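Local atomic coordinates of NAD-dependent aldehyde dehydrogenase (Burkholderia multivorans, PDB entry 5UJU), a protein that probably catalyses the NAD-dependent oxidation of aldehydes to carboxylic acids. Residues 34-39 against 163-168; 121-126 against 228-233; 22-27 against 167-172. One frame throughout, in Å; residues are numbered along the deposited sequence.

In the fold
Helix 158-175 ties the three contacts together: it supplies one side of contact 1 and of contact 3, and its Val168 packs on both Ser123 and Ala230 of contact 2. Contact 2 is the core member, with all its touching residues buried between helices 97-132 and 217-230. Contacts 1 and 3 are only partly buried and add N-terminal elements, the loop after helix 18-30 and that helix itself. Chemistry follows place: aromatic rings and leucines do the work in contacts 1 and 3, with a proline in the first and a pair of alanines in the other, whereas contact 2 sets Ser123 OG and the Ile126 tip against Leu229 and Ala230, at a helix end closed by backbone hydrogen bonds.

Contact 1 (34-39 against 163-168); sequences WSPFAE and RALEAV
The rings of Trp34 and Phe37 each carry the pyrrolidine of Pro36 on one face: Pro36 CD stands 3.6 Å above the Trp34 indole plane and Pro36 CG 3.7 Å above the Phe37 plane, both displaced toward the ring rim. At the edge of Phe37, close to the ring plane, CE2 meets Leu165 CB at 4.2 Å. The CD2 methyl of Leu165 does the rest. It comes obliquely to the six-membered ring of Trp34, 3.7 Å from CH2, and presses on the Pro36 ring, with Leu165 CD2 only 3.4 Å from Pro36 CG, tighter than usual van der Waals contact. With its CG anti to the backbone N (chi1 -179°), Leu165 extends from the helix into this cluster. Within the helix, Arg163 NH1 makes a bent salt bridge (N-H...O 143°) to the syn lone pair of Glu166 OE1, which lies somewhat out of the guanidinium plane. Ser35 OG hydrogen-bonds Asp162 OD1, a second tie from the loop to helix 158-175. Around the cluster, Trp34 rests on Ala24 and Ala27 of helix 18-30, while Leu165 reaches Leu124 and Phe37 reaches Asn131, both on helix 97-132.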
loop_
_atom_site.group_PDB
_atom_site.type_symbol
_atom_site.label_atom_id
_atom_site.label_comp_id
_atom_site.label_asym_id
_atom_site.label_seq_id
_atom_site.Cartn_x
_atom_site.Cartn_y
_atom_site.Cartn_z
ATOM N N TRP A 34 7.666 20.314 -15.185
ATOM C CA TRP A 34 8.058 21.208 -14.100
ATOM C C TRP A 34 9.217 20.596 -13.325
ATOM O O TRP A 34 9.272 19.377 -13.132
ATOM C CB TRP A 34 6.897 21.503 -13.140
ATOM C CG TRP A 34 7.281 22.440 -12.021
ATOM C CD1 TRP A 34 7.477 23.796 -12.106
ATOM C CD2 TRP A 34 7.554 22.080 -10.663
ATOM N NE1 TRP A 34 7.833 24.299 -10.875
ATOM C CE2 TRP A 34 7.886 23.269 -9.972
ATOM C CE3 TRP A 34 7.538 20.871 -9.958
ATOM C CZ2 TRP A 34 8.202 23.282 -8.616
ATOM C CZ3 TRP A 34 7.845 20.884 -8.609
ATOM C CH2 TRP A 34 8.174 22.085 -7.949
ATOM N N SER A 35 10.141 21.458 -12.886
ATOM C CA SER A 35 11.280 21.098 -12.048
ATOM C C SER A 35 11.805 22.333 -11.333
ATOM O O SER A 35 12.144 23.323 -11.990
ATOM C CB SER A 35 12.414 20.477 -12.863
ATOM O OG SER A 35 13.567 20.328 -12.043
ATOM N N PRO A 36 11.907 22.314 -10.000
ATOM C CA PRO A 36 12.481 23.465 -9.292
ATOM C C PRO A 36 13.996 23.461 -9.268
ATOM O O PRO A 36 14.592 24.428 -8.768
ATOM C CB PRO A 36 11.922 23.306 -7.874
ATOM C CG PRO A 36 11.870 21.818 -7.702
ATOM C CD PRO A 36 11.505 21.246 -9.067
ATOM N N PHE A 37 14.637 22.406 -9.769
ATOM C CA PHE A 37 16.085 22.266 -9.698
ATOM C C PHE A 37 16.642 22.326 -11.116
ATOM O O PHE A 37 16.299 21.492 -11.958
ATOM C CB PHE A 37 16.463 20.964 -8.989
ATOM C CG PHE A 37 15.873 20.838 -7.584
ATOM C CD1 PHE A 37 16.216 21.735 -6.580
ATOM C CD2 PHE A 37 14.987 19.807 -7.278
ATOM C CE1 PHE A 37 15.676 21.622 -5.290
ATOM C CE2 PHE A 37 14.442 19.676 -5.995
ATOM C CZ PHE A 37 14.786 20.582 -4.998
ATOM N N ALA A 38 17.472 23.333 -11.379
ATOM C CA ALA A 38 18.001 23.553 -12.719
ATOM C C ALA A 38 18.897 22.396 -13.132
ATOM O O ALA A 38 19.914 22.124 -12.486
ATOM C CB ALA A 38 18.770 24.870 -12.776
ATOM N N GLU A 39 18.519 21.709 -14.213
ATOM C CA GLU A 39 19.283 20.549 -14.645
ATOM C C GLU A 39 20.566 20.930 -15.378
ATOM O O GLU A 39 21.467 20.091 -15.486
ATOM C CB GLU A 39 18.420 19.652 -15.534
ATOM C CG GLU A 39 18.050 20.296 -16.843
ATOM C CD GLU A 39 17.340 19.335 -17.775
ATOM O OE1 GLU A 39 16.941 18.236 -17.330
ATOM O OE2 GLU A 39 17.220 19.667 -18.967
ATOM N N ARG A 163 13.026 13.763 -8.120
ATOM C CA ARG A 163 12.304 12.560 -7.706
ATOM C C ARG A 163 12.120 12.519 -6.195
ATOM O O ARG A 163 11.111 12.002 -5.699
ATOM C CB ARG A 163 13.037 11.302 -8.197
ATOM C CG ARG A 163 12.919 11.032 -9.716
ATOM C CD ARG A 163 11.490 10.638 -10.108
ATOM N NE ARG A 163 11.345 10.391 -11.552
ATOM C CZ ARG A 163 10.216 9.993 -12.146
ATOM N NH1 ARG A 163 9.104 9.805 -11.436
ATOM N NH2 ARG A 163 10.190 9.791 -13.464
ATOM N N ALA A 164 13.107 13.011 -5.443
ATOM C CA ALA A 164 12.927 13.149 -3.999
ATOM C C ALA A 164 11.783 14.109 -3.691
ATOM O O ALA A 164 10.890 13.797 -2.899
ATOM C CB ALA A 164 14.232 13.623 -3.353
ATOM N N LEU A 165 11.765 15.264 -4.361
ATOM C CA LEU A 165 10.723 16.255 -4.113
ATOM C C LEU A 165 9.351 15.718 -4.502
ATOM O O LEU A 165 8.350 15.974 -3.817
ATOM C CB LEU A 165 11.027 17.525 -4.907
ATOM C CG LEU A 165 9.997 18.642 -4.694
ATOM C CD1 LEU A 165 10.239 19.321 -3.389
ATOM C CD2 LEU A 165 10.011 19.651 -5.813
ATOM N N GLU A 166 9.297 14.955 -5.593
ATOM C CA GLU A 166 8.071 14.272 -5.987
ATOM C C GLU A 166 7.558 13.363 -4.878
ATOM O O GLU A 166 6.362 13.358 -4.566
ATOM C CB GLU A 166 8.333 13.478 -7.268
ATOM C CG GLU A 166 7.138 12.739 -7.797
ATOM C CD GLU A 166 7.488 11.977 -9.068
ATOM O OE1 GLU A 166 8.446 11.176 -9.024
ATOM O OE2 GLU A 166 6.810 12.187 -10.089
ATOM N N ALA A 167 8.454 12.582 -4.269
ATOM C CA ALA A 167 8.049 11.702 -3.179
ATOM C C ALA A 167 7.520 12.503 -1.984
ATOM O O ALA A 167 6.529 12.111 -1.359
ATOM C CB ALA A 167 9.222 10.817 -2.766
ATOM N N VAL A 168 8.174 13.624 -1.656
ATOM C CA VAL A 168 7.709 14.469 -0.558
ATOM C C VAL A 168 6.329 15.031 -0.875
ATOM O O VAL A 168 5.444 15.074 -0.009
ATOM C CB VAL A 168 8.726 15.594 -0.281
ATOM C CG1 VAL A 168 8.162 16.593 0.720
ATOM C CG2 VAL A 168 10.035 15.017 0.229
#

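Contact 2 (121-126 against 228-233); sequences GVSLEI and DLATGN
A Schellman motif closes helix 217-230 where it meets helix 97-132, just ahead of strand 234-238: this is a helix-to-strand turn in a domain that, by family, is probably the Rossmann-like NAD-binding one. Gly232, at positive phi, is the C-prime residue, with Asn233 N hydrogen-bonded to Asp228 O at 3.0 Å and Gly232 N to Leu229 O at 2.9 Å. The last turn before this cap lies against helix 97-132, and Ser123 and Ala230 bring the backbones nearest, their CA atoms 6.1 Å apart. Ser123 points its hydroxyl across the interface, where OG lies 3.6 Å from Leu229 CB and also approaches the backbone N of Ala230. With OG beside the backbone N (chi1 -70°), the hydroxyl hydrogen-bonds back to the carbonyl of Trp119, one turn earlier in its own helix, while its flank touches Leu229. One turn on, Ile126 and Leu229 cross at about a right angle, touching through their CD1 methyls at 4.2 Å. Val257 of helix 245-260 packs on Ile126, and Ala171 of helix 158-175 on Ala230. Asp228 O, gripped by the backbone N of Thr231 and of Asn233, takes a further hydrogen bond from Asn233 ND2 at 3.2 Å; this donor lies in the carbonyl plane, on a lone pair, with a C=O...N angle of 125°.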
loop_
_atom_site.group_PDB
_atom_site.type_symbol
_atom_site.label_atom_id
_atom_site.label_comp_id
_atom_site.label_asym_id
_atom_site.label_seq_id
_atom_site.Cartn_x
_atom_site.Cartn_y
_atom_site.Cartn_z
ATOM N N GLY A 121 9.008 20.038 6.097
ATOM C CA GLY A 121 9.912 21.176 6.063
ATOM C C GLY A 121 11.368 20.757 6.091
ATOM O O GLY A 121 12.185 21.234 5.293
ATOM N N VAL A 122 11.714 19.841 7.001
ATOM C CA VAL A 122 13.090 19.359 7.064
ATOM C C VAL A 122 13.472 18.681 5.746
ATOM O O VAL A 122 14.579 18.873 5.223
ATOM C CB VAL A 122 13.267 18.421 8.275
ATOM C CG1 VAL A 122 14.523 17.560 8.137
ATOM C CG2 VAL A 122 13.308 19.229 9.589
ATOM N N SER A 123 12.571 17.874 5.193
ATOM C CA SER A 123 12.862 17.225 3.911
ATOM C C SER A 123 13.136 18.252 2.816
ATOM O O SER A 123 14.091 18.109 2.042
ATOM C CB SER A 123 11.720 16.293 3.511
ATOM O OG SER A 123 11.692 15.166 4.368
ATOM N N LEU A 124 12.313 19.299 2.735
ATOM C CA LEU A 124 12.491 20.277 1.667
ATOM C C LEU A 124 13.772 21.071 1.850
ATOM O O LEU A 124 14.419 21.445 0.864
ATOM C CB LEU A 124 11.289 21.218 1.596
ATOM C CG LEU A 124 9.962 20.508 1.322
ATOM C CD1 LEU A 124 8.750 21.451 1.476
ATOM C CD2 LEU A 124 9.985 19.848 -0.044
ATOM N N GLU A 125 14.150 21.337 3.098
ATOM C CA GLU A 125 15.403 22.033 3.357
ATOM C C GLU A 125 16.599 21.166 2.995
ATOM O O GLU A 125 17.579 21.664 2.425
ATOM C CB GLU A 125 15.461 22.472 4.822
ATOM C CG GLU A 125 16.792 23.082 5.249
ATOM C CD GLU A 125 17.115 24.416 4.580
ATOM O OE1 GLU A 125 16.195 25.095 4.069
ATOM O OE2 GLU A 125 18.310 24.786 4.579
ATOM N N ILE A 126 16.548 19.874 3.328
ATOM C CA ILE A 126 17.613 18.968 2.913
ATOM C C ILE A 126 17.773 19.012 1.391
ATOM O O ILE A 126 18.888 19.131 0.872
ATOM C CB ILE A 126 17.339 17.536 3.405
ATOM C CG1 ILE A 126 17.372 17.461 4.946
ATOM C CG2 ILE A 126 18.312 16.545 2.732
ATOM C CD1 ILE A 126 16.853 16.145 5.512
ATOM N N ASP A 228 10.300 8.132 3.272
ATOM C CA ASP A 228 10.432 7.741 4.671
ATOM C C ASP A 228 10.463 8.977 5.568
ATOM O O ASP A 228 9.689 9.080 6.522
ATOM C CB ASP A 228 11.702 6.907 4.868
ATOM C CG ASP A 228 11.547 5.435 4.473
ATOM O OD1 ASP A 228 10.416 4.980 4.226
ATOM O OD2 ASP A 228 12.587 4.724 4.424
ATOM N N LEU A 229 11.346 9.934 5.253
ATOM C CA LEU A 229 11.525 11.110 6.105
ATOM C C LEU A 229 10.275 11.975 6.138
ATOM O O LEU A 229 9.859 12.430 7.208
ATOM C CB LEU A 229 12.720 11.937 5.622
ATOM C CG LEU A 229 14.111 11.426 5.965
ATOM C CD1 LEU A 229 15.153 12.326 5.287
ATOM C CD2 LEU A 229 14.293 11.401 7.500
ATOM N N ALA A 230 9.656 12.198 4.974
ATOM C CA ALA A 230 8.469 13.036 4.868
ATOM C C ALA A 230 7.270 12.447 5.602
ATOM O O ALA A 230 6.275 13.149 5.807
ATOM C CB ALA A 230 8.106 13.264 3.391
ATOM N N THR A 231 7.303 11.163 5.943
ATOM C CA THR A 231 6.231 10.583 6.739
ATOM C C THR A 231 6.692 10.289 8.166
ATOM O O THR A 231 6.067 9.486 8.865
ATOM C CB THR A 231 5.678 9.324 6.060
ATOM O OG1 THR A 231 6.753 8.416 5.793
ATOM C CG2 THR A 231 4.981 9.701 4.724
ATOM N N GLY A 232 7.792 10.909 8.598
ATOM C CA GLY A 232 8.175 10.878 10.002
ATOM C C GLY A 232 8.976 9.677 10.436
ATOM O O GLY A 232 9.212 9.507 11.635
ATOM N N ASN A 233 9.408 8.837 9.509
ATOM C CA ASN A 233 10.181 7.674 9.884
ATOM C C ASN A 233 11.643 8.054 10.067
ATOM O O ASN A 233 12.108 9.069 9.553
ATOM C CB ASN A 233 10.047 6.589 8.800
ATOM C CG ASN A 233 8.629 6.118 8.648
ATOM O OD1 ASN A 233 8.177 5.286 9.416
ATOM N ND2 ASN A 233 7.898 6.682 7.683
#

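Contact 3 (22-27 against 167-172); sequences KRALAA and AVAYAW
Methyl against methyl is the simplest part of this crossing: Ala24 CB and Ala169 CB meet at 3.9 Å where segments 22-27 and 167-172, on helices 18-30 and 158-175, pass each other almost perpendicularly, at a signed angle of -87°. The short segments approach to 9.1 Å between axes, and Leu25 and Ala169 have the nearest CA atoms, 5.6 Å apart.

The second kind is aliphatic against aromatic. Leu25 sets out from its helix to one side of the interface, but its CG lies beside the backbone N (chi1 -82°), and from there the branched end turns in to Trp172. Leu25 CD1 comes to 3.5 Å from Trp172 CD1 and also nears NE1, so the methyl sits by the pyrrole part of the indole, approaching it obliquely. The indole is carried out to this methyl by an extended first torsion, CG anti to the backbone N at 173°.

A third meeting pairs carbon with backbone oxygen: the other branch of Leu25 puts CD2 3.5 Å from Ala169 O, a van der Waals contact. Phe14 of helix 12-16 meets Trp172 edge-to-face; Leu21, one turn before Leu25, also packs on that indole, so helix 18-30 touches it through Leu21 and Leu25. Helices 97-132 and 217-230 pack on helix 158-175 too, Val168 touching both. The contacts across the joint are all van der Waals, methyl on methyl, on indole and on one carbonyl oxygen, which implies that shape complementarity rather than polar bonding between the segments holds it.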
loop_
_atom_site.group_PDB
_atom_site.type_symbol
_atom_site.label_atom_id
_atom_site.label_comp_id
_atom_site.label_asym_id
_atom_site.label_seq_id
_atom_site.Cartn_x
_atom_site.Cartn_y
_atom_site.Cartn_z
ATOM N N LYS A 22 3.640 23.790 -2.711
ATOM C CA LYS A 22 2.359 23.988 -3.384
ATOM C C LYS A 22 2.485 23.760 -4.889
ATOM O O LYS A 22 1.602 23.158 -5.511
ATOM C CB LYS A 22 1.834 25.391 -3.088
ATOM N N ARG A 23 3.574 24.241 -5.489
ATOM C CA ARG A 23 3.791 24.036 -6.916
ATOM C C ARG A 23 4.041 22.566 -7.234
ATOM O O ARG A 23 3.628 22.073 -8.291
ATOM C CB ARG A 23 4.951 24.908 -7.387
ATOM C CG ARG A 23 5.199 24.876 -8.879
ATOM C CD ARG A 23 4.054 25.478 -9.688
ATOM N NE ARG A 23 4.222 25.250 -11.125
ATOM C CZ ARG A 23 3.841 24.148 -11.767
ATOM N NH1 ARG A 23 3.259 23.157 -11.101
ATOM N NH2 ARG A 23 4.046 24.037 -13.076
ATOM N N ALA A 24 4.719 21.843 -6.335
ATOM C CA ALA A 24 4.939 20.423 -6.575
ATOM C C ALA A 24 3.633 19.639 -6.488
ATOM O O ALA A 24 3.421 18.696 -7.262
ATOM C CB ALA A 24 5.979 19.873 -5.603
ATOM N N LEU A 25 2.754 19.999 -5.547
ATOM C CA LEU A 25 1.425 19.391 -5.484
ATOM C C LEU A 25 0.659 19.605 -6.784
ATOM O O LEU A 25 0.030 18.674 -7.309
ATOM C CB LEU A 25 0.617 19.964 -4.319
ATOM C CG LEU A 25 0.806 19.434 -2.904
ATOM C CD1 LEU A 25 -0.055 20.257 -1.942
ATOM C CD2 LEU A 25 0.472 17.958 -2.813
ATOM N N ALA A 26 0.670 20.837 -7.298
ATOM C CA ALA A 26 0.002 21.097 -8.572
ATOM C C ALA A 26 0.644 20.307 -9.707
ATOM O O ALA A 26 -0.055 19.864 -10.629
ATOM C CB ALA A 26 0.024 22.592 -8.891
ATOM N N ALA A 27 1.965 20.108 -9.647
ATOM C CA ALA A 27 2.669 19.406 -10.718
ATOM C C ALA A 27 2.287 17.930 -10.773
ATOM O O ALA A 27 2.052 17.393 -11.862
ATOM C CB ALA A 27 4.181 19.562 -10.543
ATOM N N ALA A 167 8.454 12.582 -4.269
ATOM C CA ALA A 167 8.049 11.702 -3.179
ATOM C C ALA A 167 7.520 12.503 -1.984
ATOM O O ALA A 167 6.529 12.111 -1.359
ATOM C CB ALA A 167 9.222 10.817 -2.766
ATOM N N VAL A 168 8.174 13.624 -1.656
ATOM C CA VAL A 168 7.709 14.469 -0.558
ATOM C C VAL A 168 6.329 15.031 -0.875
ATOM O O VAL A 168 5.444 15.074 -0.009
ATOM C CB VAL A 168 8.726 15.594 -0.281
ATOM C CG1 VAL A 168 8.162 16.593 0.720
ATOM C CG2 VAL A 168 10.035 15.017 0.229
ATOM N N ALA A 169 6.112 15.431 -2.133
ATOM C CA ALA A 169 4.829 16.005 -2.528
ATOM C C ALA A 169 3.699 14.982 -2.411
ATOM O O ALA A 169 2.612 15.308 -1.919
ATOM C CB ALA A 169 4.914 16.556 -3.958
ATOM N N TYR A 170 3.932 13.748 -2.871
ATOM C CA TYR A 170 2.928 12.694 -2.703
ATOM C C TYR A 170 2.643 12.421 -1.224
ATOM O O TYR A 170 1.486 12.227 -0.837
ATOM C CB TYR A 170 3.380 11.412 -3.401
ATOM C CG TYR A 170 2.984 11.375 -4.863
ATOM C CD1 TYR A 170 3.877 11.755 -5.857
ATOM C CD2 TYR A 170 1.697 11.020 -5.237
ATOM C CE1 TYR A 170 3.503 11.737 -7.210
ATOM C CE2 TYR A 170 1.312 11.000 -6.572
ATOM C CZ TYR A 170 2.218 11.362 -7.546
ATOM O OH TYR A 170 1.822 11.347 -8.844
ATOM N N ALA A 171 3.689 12.370 -0.393
ATOM C CA ALA A 171 3.494 12.185 1.045
ATOM C C ALA A 171 2.612 13.287 1.615
ATOM O O ALA A 171 1.580 13.012 2.230
ATOM C CB ALA A 171 4.842 12.149 1.766
ATOM N N TRP A 172 2.992 14.546 1.385
ATOM C CA TRP A 172 2.191 15.669 1.869
ATOM C C TRP A 172 0.769 15.614 1.304
ATOM O O TRP A 172 -0.200 15.924 2.006
ATOM C CB TRP A 172 2.883 16.987 1.505
ATOM C CG TRP A 172 2.076 18.226 1.808
ATOM C CD1 TRP A 172 1.673 19.191 0.929
ATOM C CD2 TRP A 172 1.555 18.607 3.089
ATOM N NE1 TRP A 172 0.942 20.160 1.588
ATOM C CE2 TRP A 172 0.859 19.823 2.913
ATOM C CE3 TRP A 172 1.624 18.045 4.371
ATOM C CZ2 TRP A 172 0.233 20.486 3.971
ATOM C CZ3 TRP A 172 0.991 18.702 5.423
ATOM C CH2 TRP A 172 0.302 19.907 5.210
#